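Local structure of foldase protein PrsA (Streptococcus pneumoniae, 5TVL) at residues A[178-183]-A[207-212]; A[236-239]-A[243-246]; A[107-112]-A[225-230]; A[54-59]-A[88-93]. The protein probably assists the folding of secreted proteins outside the membrane and carries a domain for cis-trans isomerisation of peptidyl-prolyl bonds. One frame throughout, in Å; residues are numbered along the deposited sequence.

Interaction 1. Residues A[178-183]-A[207-212]; sequences EQVKKA and QYYIVK. With SO4 (sulfate ion), chain L.
In the parvulin-type domain of this foldase, helix 178-186 lies against the antiparallel sheet, and Val180 is the residue that meets strand 207-216, resting on Tyr209 and Val211. The branched valine divides its two methyls between two neighbours. CG2 comes down over one face of the Tyr209 ring, 3.9 Å from the centroid and 20° off the ring normal, a CH-pi contact shifted toward the rim on the CG side; the nearest ring atom, Tyr209 CG, lies 3.7 Å from Val180 CG2. CG1, held anti to the backbone N by chi1 of 179°, reaches along the strand instead and touches Val211 CG2 at 3.6 Å. Tyr209 and Val211 are two positions apart on the strand, which puts both on the helix side, and beta-branched valine lets one helical position touch both. No hydrogen bond crosses this buried apolar seam.

A salt-bridge network of Glu178, Lys181 and Lys182 lies on the side of the helix turned from the strand. Lys182 NZ donates to Glu178 OE2 at 2.9 Å, approaching almost in line with the CD-OE2 bond, and Lys181 NZ makes a longer ion pair with Glu178 OE1. Lys182 NZ also has a weak hydrogen bond, 3.3 Å, to O1 of a sulfate probably left from crystallisation.

Ile210, pointing away, packs on helix 130-139, so the strand is sandwiched between two helices. Within the sheet, strand 207-216 pairs with strand 120-127 on one side and strand 196-198 on the other, and Ile196 of the latter also touches Val211.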
loop_
_atom_site.group_PDB
_atom_site.type_symbol
_atom_site.label_atom_id
_atom_site.label_comp_id
_atom_site.label_asym_id
_atom_site.label_seq_id
_atom_site.Cartn_x
_atom_site.Cartn_y
_atom_site.Cartn_z
ATOM N N GLU A 178 2.115 -4.354 -12.083
ATOM C CA GLU A 178 2.686 -5.649 -11.688
ATOM C C GLU A 178 2.573 -6.705 -12.785
ATOM O O GLU A 178 3.553 -7.376 -13.106
ATOM C CB GLU A 178 2.019 -6.150 -10.398
ATOM C CG GLU A 178 2.503 -7.501 -9.869
ATOM C CD GLU A 178 4.002 -7.556 -9.611
ATOM O OE1 GLU A 178 4.612 -6.506 -9.307
ATOM O OE2 GLU A 178 4.573 -8.663 -9.702
ATOM N N GLN A 179 1.377 -6.838 -13.351
ATOM C CA GLN A 179 1.121 -7.794 -14.441
ATOM C C GLN A 179 1.830 -7.456 -15.764
ATOM O O GLN A 179 2.063 -8.352 -16.584
ATOM C CB GLN A 179 -0.385 -7.987 -14.689
ATOM C CG GLN A 179 -1.173 -6.732 -15.064
ATOM C CD GLN A 179 -1.879 -6.100 -13.872
ATOM O OE1 GLN A 179 -1.257 -5.856 -12.840
ATOM N NE2 GLN A 179 -3.175 -5.832 -14.007
ATOM N N VAL A 180 2.163 -6.180 -15.974
ATOM C CA VAL A 180 2.962 -5.769 -17.137
ATOM C C VAL A 180 4.432 -6.154 -16.938
ATOM O O VAL A 180 5.095 -6.591 -17.885
ATOM C CB VAL A 180 2.835 -4.253 -17.428
ATOM C CG1 VAL A 180 3.700 -3.849 -18.620
ATOM C CG2 VAL A 180 1.380 -3.877 -17.689
ATOM N N LYS A 181 4.929 -5.977 -15.711
ATOM C CA LYS A 181 6.303 -6.353 -15.355
ATOM C C LYS A 181 6.521 -7.862 -15.438
ATOM O O LYS A 181 7.474 -8.319 -16.073
ATOM C CB LYS A 181 6.660 -5.870 -13.945
ATOM C CG LYS A 181 6.776 -4.357 -13.813
ATOM C CD LYS A 181 7.347 -3.938 -12.466
ATOM C CE LYS A 181 6.449 -4.371 -11.320
ATOM N NZ LYS A 181 6.760 -3.660 -10.056
ATOM N N LYS A 182 5.636 -8.624 -14.799
ATOM C CA LYS A 182 5.751 -10.085 -14.790
ATOM C C LYS A 182 5.644 -10.675 -16.192
ATOM O O LYS A 182 6.375 -11.613 -16.524
ATOM C CB LYS A 182 4.707 -10.719 -13.862
ATOM C CG LYS A 182 4.978 -10.507 -12.377
ATOM C CD LYS A 182 6.087 -11.419 -11.869
ATOM C CE LYS A 182 6.378 -11.201 -10.392
ATOM N NZ LYS A 182 5.223 -11.533 -9.510
ATOM N N ALA A 183 4.753 -10.116 -17.011
ATOM C CA ALA A 183 4.624 -10.519 -18.419
ATOM C C ALA A 183 5.897 -10.247 -19.222
ATOM O O ALA A 183 6.287 -11.063 -20.050
ATOM C CB ALA A 183 3.440 -9.824 -19.073
ATOM N N GLN A 207 -7.342 -0.597 -18.451
ATOM C CA GLN A 207 -6.311 -0.352 -19.463
ATOM C C GLN A 207 -5.810 -1.683 -20.010
ATOM O O GLN A 207 -5.882 -2.710 -19.336
ATOM C CB GLN A 207 -5.138 0.447 -18.874
ATOM C CG GLN A 207 -5.486 1.822 -18.303
ATOM C CD GLN A 207 -5.765 2.881 -19.366
ATOM O OE1 GLN A 207 -6.672 2.736 -20.187
ATOM N NE2 GLN A 207 -4.998 3.969 -19.335
ATOM N N TYR A 208 -5.315 -1.650 -21.243
ATOM C CA TYR A 208 -4.839 -2.844 -21.939
ATOM C C TYR A 208 -3.448 -2.561 -22.496
ATOM O O TYR A 208 -3.234 -1.527 -23.130
ATOM C CB TYR A 208 -5.818 -3.243 -23.051
ATOM C CG TYR A 208 -7.227 -3.443 -22.533
ATOM C CD1 TYR A 208 -8.110 -2.367 -22.418
ATOM C CD2 TYR A 208 -7.668 -4.701 -22.120
ATOM C CE1 TYR A 208 -9.392 -2.541 -21.925
ATOM C CE2 TYR A 208 -8.952 -4.885 -21.626
ATOM C CZ TYR A 208 -9.806 -3.799 -21.528
ATOM O OH TYR A 208 -11.080 -3.965 -21.040
ATOM N N TYR A 209 -2.512 -3.477 -22.247
ATOM C CA TYR A 209 -1.101 -3.281 -22.581
ATOM C C TYR A 209 -0.596 -4.371 -23.524
ATOM O O TYR A 209 -1.051 -5.515 -23.464
ATOM C CB TYR A 209 -0.249 -3.284 -21.313
ATOM C CG TYR A 209 -0.587 -2.205 -20.314
ATOM C CD1 TYR A 209 -1.628 -2.374 -19.404
ATOM C CD2 TYR A 209 0.151 -1.023 -20.256
ATOM C CE1 TYR A 209 -1.935 -1.393 -18.473
ATOM C CE2 TYR A 209 -0.149 -0.035 -19.328
ATOM C CZ TYR A 209 -1.193 -0.227 -18.439
ATOM O OH TYR A 209 -1.505 0.742 -17.516
ATOM N N ILE A 210 0.336 -3.995 -24.398
ATOM C CA ILE A 210 1.093 -4.938 -25.225
ATOM C C ILE A 210 2.561 -4.596 -24.998
ATOM O O ILE A 210 2.949 -3.439 -25.150
ATOM C CB ILE A 210 0.734 -4.824 -26.727
ATOM C CG1 ILE A 210 -0.771 -5.046 -26.944
ATOM C CG2 ILE A 210 1.519 -5.843 -27.545
ATOM C CD1 ILE A 210 -1.273 -4.633 -28.314
ATOM N N VAL A 211 3.364 -5.598 -24.634
ATOM C CA VAL A 211 4.774 -5.397 -24.279
ATOM C C VAL A 211 5.682 -6.067 -25.309
ATOM O O VAL A 211 5.386 -7.163 -25.787
ATOM C CB VAL A 211 5.095 -5.964 -22.875
ATOM C CG1 VAL A 211 6.532 -5.651 -22.466
ATOM C CG2 VAL A 211 4.137 -5.408 -21.836
ATOM N N LYS A 212 6.784 -5.389 -25.634
ATOM C CA LYS A 212 7.830 -5.895 -26.524
ATOM C C LYS A 212 9.157 -5.777 -25.771
ATOM O O LYS A 212 9.628 -4.664 -25.531
ATOM C CB LYS A 212 7.859 -5.060 -27.813
ATOM C CG LYS A 212 9.015 -5.330 -28.775
ATOM C CD LYS A 212 8.800 -6.583 -29.608
ATOM C CE LYS A 212 9.987 -6.856 -30.523
ATOM N NZ LYS A 212 10.101 -5.884 -31.648
HETATM S S SO4 L . 2.540 -15.280 -10.538
HETATM O O1 SO4 L . 3.032 -14.032 -9.911
HETATM O O2 SO4 L . 1.262 -15.016 -11.238
HETATM O O3 SO4 L . 3.540 -15.772 -11.511
HETATM O O4 SO4 L . 2.335 -16.304 -9.490
#

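Interaction 2. Residues A[236-239]-A[243-246]; sequences TQKQ and TFVQ
A chi1 of -168° in Phe244 sets CG anti to the backbone N, while Lys238 takes chi1 of -66° and bends again at chi2 and chi4; together these torsions lay the lysine chain over one face of the phenyl ring. The pair spans the short break between helix 227-239 and helix 242-255, two consecutive helices of the helical part of the foldase. Lys238 CD sits almost exactly above the ring centre, 4.0 Å from the centroid in a CH-pi contact. Its ammonium lies farther off: NZ is 4.7 Å from the Phe244 centroid, an off-centre cation-pi contact. Lysine suits the place because its methylenes can cover an aromatic face while the charge stays at the rim, and phenylalanine offers a ring that asks for no polar partner.

Val96 of helix 79-102 also packs on Phe244, and Thr243 of a second subunit touches both Lys238 and Phe244, which brings the junction into the assembly interface. The backbone ending the first helix joins in too: Lys238 O approaches Phe244 CD2 at 3.5 Å, and one residue farther along each helix Val245 CG2 lies 3.7 Å from Gln239 O.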
loop_
_atom_site.group_PDB
_atom_site.type_symbol
_atom_site.label_atom_id
_atom_site.label_comp_id
_atom_site.label_asym_id
_atom_site.label_seq_id
_atom_site.Cartn_x
_atom_site.Cartn_y
_atom_site.Cartn_z
ATOM N N THR A 236 11.803 1.653 2.092
ATOM C CA THR A 236 10.513 2.254 1.715
ATOM C C THR A 236 9.304 1.378 2.087
ATOM O O THR A 236 8.203 1.904 2.273
ATOM C CB THR A 236 10.443 2.607 0.214
ATOM O OG1 THR A 236 10.838 1.475 -0.567
ATOM C CG2 THR A 236 11.349 3.789 -0.107
ATOM N N GLN A 237 9.509 0.062 2.189
ATOM C CA GLN A 237 8.483 -0.856 2.704
ATOM C C GLN A 237 8.187 -0.543 4.168
ATOM O O GLN A 237 7.033 -0.337 4.536
ATOM C CB GLN A 237 8.942 -2.311 2.566
ATOM C CG GLN A 237 7.924 -3.367 2.988
ATOM C CD GLN A 237 8.567 -4.724 3.223
ATOM O OE1 GLN A 237 8.424 -5.314 4.295
ATOM N NE2 GLN A 237 9.298 -5.217 2.225
ATOM N N LYS A 238 9.240 -0.501 4.985
ATOM C CA LYS A 238 9.128 -0.173 6.416
ATOM C C LYS A 238 8.623 1.254 6.654
ATOM O O LYS A 238 7.946 1.513 7.652
ATOM C CB LYS A 238 10.476 -0.356 7.121
ATOM C CG LYS A 238 10.980 -1.791 7.180
ATOM C CD LYS A 238 10.211 -2.620 8.197
ATOM C CE LYS A 238 10.855 -3.980 8.413
ATOM N NZ LYS A 238 12.079 -3.907 9.259
ATOM N N GLN A 239 8.957 2.164 5.737
ATOM C CA GLN A 239 8.487 3.557 5.775
ATOM C C GLN A 239 6.962 3.661 5.615
ATOM O O GLN A 239 6.329 4.503 6.257
ATOM C CB GLN A 239 9.179 4.381 4.674
ATOM C CG GLN A 239 9.178 5.889 4.896
ATOM C CD GLN A 239 10.375 6.368 5.699
ATOM O OE1 GLN A 239 10.331 6.413 6.928
ATOM N NE2 GLN A 239 11.452 6.735 5.005
ATOM N N THR A 243 2.214 0.054 11.230
ATOM C CA THR A 243 2.542 -0.645 12.474
ATOM C C THR A 243 3.976 -0.355 12.914
ATOM O O THR A 243 4.234 -0.163 14.106
ATOM C CB THR A 243 2.365 -2.171 12.320
ATOM O OG1 THR A 243 1.055 -2.453 11.812
ATOM C CG2 THR A 243 2.546 -2.882 13.659
ATOM N N PHE A 244 4.895 -0.327 11.947
ATOM C CA PHE A 244 6.307 -0.041 12.208
ATOM C C PHE A 244 6.518 1.396 12.686
ATOM O O PHE A 244 7.195 1.620 13.686
ATOM C CB PHE A 244 7.158 -0.315 10.961
ATOM C CG PHE A 244 8.637 -0.319 11.231
ATOM C CD1 PHE A 244 9.201 -1.302 12.043
ATOM C CD2 PHE A 244 9.470 0.654 10.682
ATOM C CE1 PHE A 244 10.562 -1.315 12.304
ATOM C CE2 PHE A 244 10.833 0.644 10.943
ATOM C CZ PHE A 244 11.379 -0.341 11.753
ATOM N N VAL A 245 5.917 2.354 11.981
ATOM C CA VAL A 245 6.041 3.785 12.313
ATOM C C VAL A 245 5.509 4.046 13.725
ATOM O O VAL A 245 6.155 4.739 14.515
ATOM C CB VAL A 245 5.301 4.684 11.278
ATOM C CG1 VAL A 245 5.263 6.145 11.724
ATOM C CG2 VAL A 245 5.957 4.586 9.904
ATOM N N GLN A 246 4.341 3.476 14.024
ATOM C CA GLN A 246 3.723 3.565 15.354
ATOM C C GLN A 246 4.610 2.994 16.458
ATOM O O GLN A 246 4.662 3.554 17.555
ATOM C CB GLN A 246 2.365 2.848 15.374
ATOM C CG GLN A 246 1.267 3.554 14.586
ATOM C CD GLN A 246 0.691 4.756 15.308
ATOM O OE1 GLN A 246 0.254 4.648 16.453
ATOM N NE2 GLN A 246 0.674 5.907 14.639
#

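Interaction 3. Residues A[107-112]-A[225-230]; sequences EAYKKA and DYKEKL
This is a helix-helix contact led by a cation-pi pair, Lys227 on Tyr109, with Leu230 and Ala112 packing beside it, where helix 106-115 runs past the start of helix 227-239. Lys227 NZ stands over one face of the Tyr109 ring, 3.8 Å from the centroid and 17° off the normal. The chain leaves its helix with CG anti to the backbone N (chi1 -175°) and turns at chi2, so that it crosses the tyrosine at about a right angle, and CE comes 3.6 Å from Tyr109 CZ. Lys227 O meets the same ring at its edge, in plane, 3.7 Å from Tyr109 CE1. One residue thus meets the ring twice, its charge over the pi face and its carbonyl beside the rim, where the ring's C-H groups point.

Leu230 CB lies by the ring edge, and its CD2 reaches Ala112, 3.9 Å from CB and 3.5 Å from the carbonyl O; alanine's small side chain lets the helices come close, the Ala112 and Leu230 CA atoms being 6.2 Å apart. Gln74 and Arg70 of a third subunit pack on Tyr109 and Lys227. The two helices carry the chain into and out of the parvulin-type sheet, an arrangement consistent with PrsA-like foldases, in which an isomerase domain is inserted into a helical chaperone portion.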
loop_
_atom_site.group_PDB
_atom_site.type_symbol
_atom_site.label_atom_id
_atom_site.label_comp_id
_atom_site.label_asym_id
_atom_site.label_seq_id
_atom_site.Cartn_x
_atom_site.Cartn_y
_atom_site.Cartn_z
ATOM N N GLU A 107 19.613 -11.906 5.866
ATOM C CA GLU A 107 18.433 -12.620 5.342
ATOM C C GLU A 107 17.418 -11.719 4.625
ATOM O O GLU A 107 16.807 -12.139 3.639
ATOM C CB GLU A 107 17.723 -13.392 6.463
ATOM C CG GLU A 107 18.408 -14.693 6.844
ATOM C CD GLU A 107 18.367 -15.733 5.733
ATOM O OE1 GLU A 107 17.289 -15.940 5.134
ATOM O OE2 GLU A 107 19.421 -16.341 5.451
ATOM N N ALA A 108 17.228 -10.499 5.126
ATOM C CA ALA A 108 16.385 -9.509 4.451
ATOM C C ALA A 108 16.978 -9.149 3.090
ATOM O O ALA A 108 16.273 -9.149 2.080
ATOM C CB ALA A 108 16.229 -8.260 5.309
ATOM N N TYR A 109 18.276 -8.851 3.082
ATOM C CA TYR A 109 19.018 -8.584 1.842
ATOM C C TYR A 109 19.017 -9.778 0.888
ATOM O O TYR A 109 18.908 -9.597 -0.324
ATOM C CB TYR A 109 20.471 -8.187 2.138
ATOM C CG TYR A 109 20.722 -6.701 2.295
ATOM C CD1 TYR A 109 20.614 -5.836 1.202
ATOM C CD2 TYR A 109 21.116 -6.162 3.523
ATOM C CE1 TYR A 109 20.868 -4.477 1.334
ATOM C CE2 TYR A 109 21.371 -4.805 3.665
ATOM C CZ TYR A 109 21.248 -3.966 2.569
ATOM O OH TYR A 109 21.504 -2.620 2.707
ATOM N N LYS A 110 19.151 -10.981 1.444
ATOM C CA LYS A 110 19.204 -12.222 0.660
ATOM C C LYS A 110 17.872 -12.514 -0.018
ATOM O O LYS A 110 17.830 -12.847 -1.204
ATOM C CB LYS A 110 19.592 -13.396 1.563
ATOM C CG LYS A 110 19.850 -14.709 0.848
ATOM C CD LYS A 110 20.423 -15.730 1.816
ATOM C CE LYS A 110 20.577 -17.095 1.166
ATOM N NZ LYS A 110 20.869 -18.151 2.173
ATOM N N LYS A 111 16.794 -12.394 0.757
ATOM C CA LYS A 111 15.425 -12.581 0.269
ATOM C C LYS A 111 15.087 -11.562 -0.816
ATOM O O LYS A 111 14.496 -11.914 -1.835
ATOM C CB LYS A 111 14.436 -12.471 1.439
ATOM C CG LYS A 111 12.994 -12.833 1.112
ATOM C CD LYS A 111 12.227 -13.200 2.378
ATOM C CE LYS A 111 10.746 -13.425 2.111
ATOM N NZ LYS A 111 9.986 -12.149 1.984
ATOM N N ALA A 112 15.475 -10.308 -0.593
ATOM C CA ALA A 112 15.310 -9.241 -1.591
ATOM C C ALA A 112 16.140 -9.504 -2.852
ATOM O O ALA A 112 15.642 -9.356 -3.966
ATOM C CB ALA A 112 15.673 -7.888 -0.991
ATOM N N ASP A 225 26.417 -5.628 -6.388
ATOM C CA ASP A 225 26.021 -4.960 -7.639
ATOM C C ASP A 225 24.623 -4.320 -7.575
ATOM O O ASP A 225 24.350 -3.372 -8.314
ATOM C CB ASP A 225 26.065 -5.943 -8.823
ATOM C CG ASP A 225 27.467 -6.487 -9.100
ATOM O OD1 ASP A 225 28.457 -5.734 -8.978
ATOM O OD2 ASP A 225 27.572 -7.679 -9.458
ATOM N N TYR A 226 23.745 -4.848 -6.715
ATOM C CA TYR A 226 22.383 -4.315 -6.533
ATOM C C TYR A 226 22.064 -3.835 -5.101
ATOM O O TYR A 226 20.933 -3.430 -4.840
ATOM C CB TYR A 226 21.354 -5.373 -6.957
ATOM C CG TYR A 226 21.626 -5.990 -8.315
ATOM C CD1 TYR A 226 21.503 -5.237 -9.485
ATOM C CD2 TYR A 226 22.010 -7.329 -8.432
ATOM C CE1 TYR A 226 21.755 -5.798 -10.732
ATOM C CE2 TYR A 226 22.265 -7.897 -9.674
ATOM C CZ TYR A 226 22.136 -7.131 -10.823
ATOM O OH TYR A 226 22.387 -7.692 -12.058
ATOM N N LYS A 227 23.057 -3.850 -4.205
ATOM C CA LYS A 227 22.881 -3.544 -2.765
ATOM C C LYS A 227 22.039 -2.292 -2.491
ATOM O O LYS A 227 21.161 -2.315 -1.627
ATOM C CB LYS A 227 24.260 -3.391 -2.097
ATOM C CG LYS A 227 24.281 -3.178 -0.582
ATOM C CD LYS A 227 24.432 -4.473 0.207
ATOM C CE LYS A 227 24.768 -4.181 1.665
ATOM N NZ LYS A 227 24.813 -5.403 2.513
ATOM N N GLU A 228 22.308 -1.217 -3.233
ATOM C CA GLU A 228 21.627 0.067 -3.029
ATOM C C GLU A 228 20.150 0.040 -3.428
ATOM O O GLU A 228 19.304 0.574 -2.704
ATOM C CB GLU A 228 22.356 1.193 -3.775
ATOM C CG GLU A 228 23.748 1.494 -3.233
ATOM C CD GLU A 228 23.723 2.048 -1.818
ATOM O OE1 GLU A 228 23.083 3.100 -1.597
ATOM O OE2 GLU A 228 24.339 1.429 -0.924
ATOM N N LYS A 229 19.847 -0.568 -4.575
ATOM C CA LYS A 229 18.455 -0.731 -5.015
ATOM C C LYS A 229 17.667 -1.661 -4.084
ATOM O O LYS A 229 16.478 -1.434 -3.845
ATOM C CB LYS A 229 18.384 -1.237 -6.457
ATOM C CG LYS A 229 18.811 -0.209 -7.494
ATOM C CD LYS A 229 18.553 -0.715 -8.908
ATOM C CE LYS A 229 18.659 0.387 -9.954
ATOM N NZ LYS A 229 20.064 0.804 -10.215
ATOM N N LEU A 230 18.332 -2.691 -3.559
ATOM C CA LEU A 230 17.720 -3.592 -2.574
ATOM C C LEU A 230 17.545 -2.924 -1.210
ATOM O O LEU A 230 16.580 -3.204 -0.502
ATOM C CB LEU A 230 18.546 -4.872 -2.420
ATOM C CG LEU A 230 18.676 -5.737 -3.675
ATOM C CD1 LEU A 230 19.669 -6.865 -3.433
ATOM C CD2 LEU A 230 17.325 -6.284 -4.115
#

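Interaction 4. Residues A[54-59]-A[88-93]; sequences DDTIAE and TSKLVE
Thr56 and Lys90 meet tip to tip through one hydrogen bond: Lys90 NZ donates to Thr56 OG1 at 2.9 Å. They are the touching pair between segments 54-59 and 88-93, and the helices stand well apart here, with 10.2 Å between the CA atoms of the two residues. Lysine's long chain suits this span. Lys90 crosses it by keeping its middle extended through chi2 and chi3 and turning at the last torsion, chi4 of -62°, which swings the ammonium onto the hydroxyl. Threonine suits the other end because its short branch holds the oxygen close to its own helix.

That oxygen is fixed by a second bond. With chi1 of -53°, OG1 lies beside the backbone N and hydrogen-bonds back to Glu52 O, one turn earlier in the same helix. The carbonyl can only accept, so the hydroxyl gives its proton there and acts as acceptor toward Lys90 NZ.

Farther out, Ile86, one turn before Lys90, touches Thr56 and also Ile57, giving the two helices an apolar contact next to the polar one. Leu48, in the loop ahead of helix 50-64, packs along Lys90.

The result is a chain of two hydrogen bonds, ammonium to hydroxyl to carbonyl, in which a charged donor meets a neutral acceptor. This bond does not itself neutralise the lysine's charge, which fits a partly exposed site where solvent can probably share in its solvation.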
loop_
_atom_site.group_PDB
_atom_site.type_symbol
_atom_site.label_atom_id
_atom_site.label_comp_id
_atom_site.label_asym_id
_atom_site.label_seq_id
_atom_site.Cartn_x
_atom_site.Cartn_y
_atom_site.Cartn_z
ATOM N N ASP A 54 9.903 24.163 3.862
ATOM C CA ASP A 54 9.424 25.270 3.022
ATOM C C ASP A 54 9.043 24.817 1.607
ATOM O O ASP A 54 8.156 25.412 0.998
ATOM C CB ASP A 54 10.472 26.398 2.932
ATOM C CG ASP A 54 10.701 27.123 4.265
ATOM O OD1 ASP A 54 9.765 27.233 5.086
ATOM O OD2 ASP A 54 11.836 27.601 4.486
ATOM N N ASP A 55 9.722 23.790 1.084
ATOM C CA ASP A 55 9.395 23.210 -0.234
ATOM C C ASP A 55 8.050 22.486 -0.217
ATOM O O ASP A 55 7.238 22.646 -1.131
ATOM C CB ASP A 55 10.483 22.224 -0.703
ATOM C CG ASP A 55 11.818 22.901 -1.023
ATOM O OD1 ASP A 55 11.908 24.149 -0.996
ATOM O OD2 ASP A 55 12.791 22.164 -1.301
ATOM N N THR A 56 7.837 21.680 0.821
ATOM C CA THR A 56 6.606 20.906 0.986
ATOM C C THR A 56 5.379 21.807 1.120
ATOM O O THR A 56 4.376 21.588 0.445
ATOM C CB THR A 56 6.701 19.990 2.224
ATOM O OG1 THR A 56 7.892 19.198 2.135
ATOM C CG2 THR A 56 5.479 19.071 2.340
ATOM N N ILE A 57 5.470 22.817 1.982
ATOM C CA ILE A 57 4.355 23.740 2.216
ATOM C C ILE A 57 4.123 24.681 1.024
ATOM O O ILE A 57 2.996 25.133 0.803
ATOM C CB ILE A 57 4.537 24.529 3.542
ATOM C CG1 ILE A 57 3.187 25.033 4.071
ATOM C CG2 ILE A 57 5.533 25.673 3.389
ATOM C CD1 ILE A 57 3.201 25.344 5.553
ATOM N N ALA A 58 5.185 24.970 0.269
ATOM C CA ALA A 58 5.068 25.715 -0.988
ATOM C C ALA A 58 4.392 24.867 -2.063
ATOM O O ALA A 58 3.504 25.349 -2.768
ATOM C CB ALA A 58 6.435 26.185 -1.470
ATOM N N GLU A 59 4.826 23.613 -2.189
ATOM C CA GLU A 59 4.183 22.634 -3.079
ATOM C C GLU A 59 2.707 22.465 -2.707
ATOM O O GLU A 59 1.832 22.461 -3.575
ATOM C CB GLU A 59 4.921 21.280 -3.008
ATOM C CG GLU A 59 4.304 20.116 -3.788
ATOM C CD GLU A 59 4.190 20.362 -5.286
ATOM O OE1 GLU A 59 4.981 21.159 -5.838
ATOM O OE2 GLU A 59 3.310 19.744 -5.923
ATOM N N THR A 88 7.220 17.782 11.824
ATOM C CA THR A 88 7.088 16.608 12.699
ATOM C C THR A 88 7.053 15.301 11.893
ATOM O O THR A 88 7.746 14.339 12.233
ATOM C CB THR A 88 5.817 16.701 13.571
ATOM O OG1 THR A 88 5.798 17.958 14.265
ATOM C CG2 THR A 88 5.756 15.557 14.584
ATOM N N SER A 89 6.246 15.285 10.830
ATOM C CA SER A 89 6.164 14.152 9.898
ATOM C C SER A 89 7.533 13.789 9.322
ATOM O O SER A 89 7.901 12.612 9.270
ATOM C CB SER A 89 5.187 14.464 8.755
ATOM O OG SER A 89 5.394 13.598 7.649
ATOM N N LYS A 90 8.272 14.807 8.889
ATOM C CA LYS A 90 9.617 14.610 8.360
ATOM C C LYS A 90 10.583 14.076 9.416
ATOM O O LYS A 90 11.420 13.240 9.105
ATOM C CB LYS A 90 10.158 15.896 7.729
ATOM C CG LYS A 90 9.527 16.215 6.384
ATOM C CD LYS A 90 10.238 17.364 5.694
ATOM C CE LYS A 90 9.428 17.907 4.526
ATOM N NZ LYS A 90 9.197 16.903 3.449
ATOM N N LEU A 91 10.461 14.549 10.656
ATOM C CA LEU A 91 11.283 14.037 11.766
ATOM C C LEU A 91 10.941 12.595 12.162
ATOM O O LEU A 91 11.812 11.866 12.631
ATOM C CB LEU A 91 11.188 14.961 12.994
ATOM C CG LEU A 91 11.787 16.367 12.836
ATOM C CD1 LEU A 91 11.460 17.236 14.044
ATOM C CD2 LEU A 91 13.288 16.310 12.602
ATOM N N VAL A 92 9.683 12.196 11.984
ATOM C CA VAL A 92 9.260 10.816 12.242
ATOM C C VAL A 92 9.829 9.872 11.172
ATOM O O VAL A 92 10.502 8.889 11.504
ATOM C CB VAL A 92 7.714 10.701 12.340
ATOM C CG1 VAL A 92 7.251 9.245 12.343
ATOM C CG2 VAL A 92 7.211 11.415 13.592
ATOM N N GLU A 93 9.567 10.172 9.901
ATOM C CA GLU A 93 10.042 9.317 8.807
ATOM C C GLU A 93 11.576 9.266 8.733
ATOM O O GLU A 93 12.141 8.250 8.338
ATOM C CB GLU A 93 9.427 9.740 7.464
ATOM C CG GLU A 93 9.981 11.025 6.861
ATOM C CD GLU A 93 9.140 11.556 5.711
ATOM O OE1 GLU A 93 7.897 11.613 5.843
ATOM O OE2 GLU A 93 9.726 11.938 4.675
#

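How the interactions relate
Interactions 2 and 4 touch: Val245 CG1 of helix 242-255 lies 3.7 Å from Val92 CG1 of helix 79-102, though the centres of the two interactions are about 17 Å apart. Interaction 3 shares helix 227-239 with interaction 2, one at its start and the other at its end, with centres about 18 Å apart. Interaction 1 belongs instead to the parvulin-type domain, its centre about 25 Å from that of interaction 3 and about 35 Å from that of interaction 4, across the centre of the chain. In sequence, the segments of interaction 3 lie before and after strands 120-127 to 207-216 of the four-stranded sheet. The sulfate, held weakly by Lys182, lies beside interaction 1 on the outer side of the helix. Interactions 1, 2 and 3 all reach a second subunit.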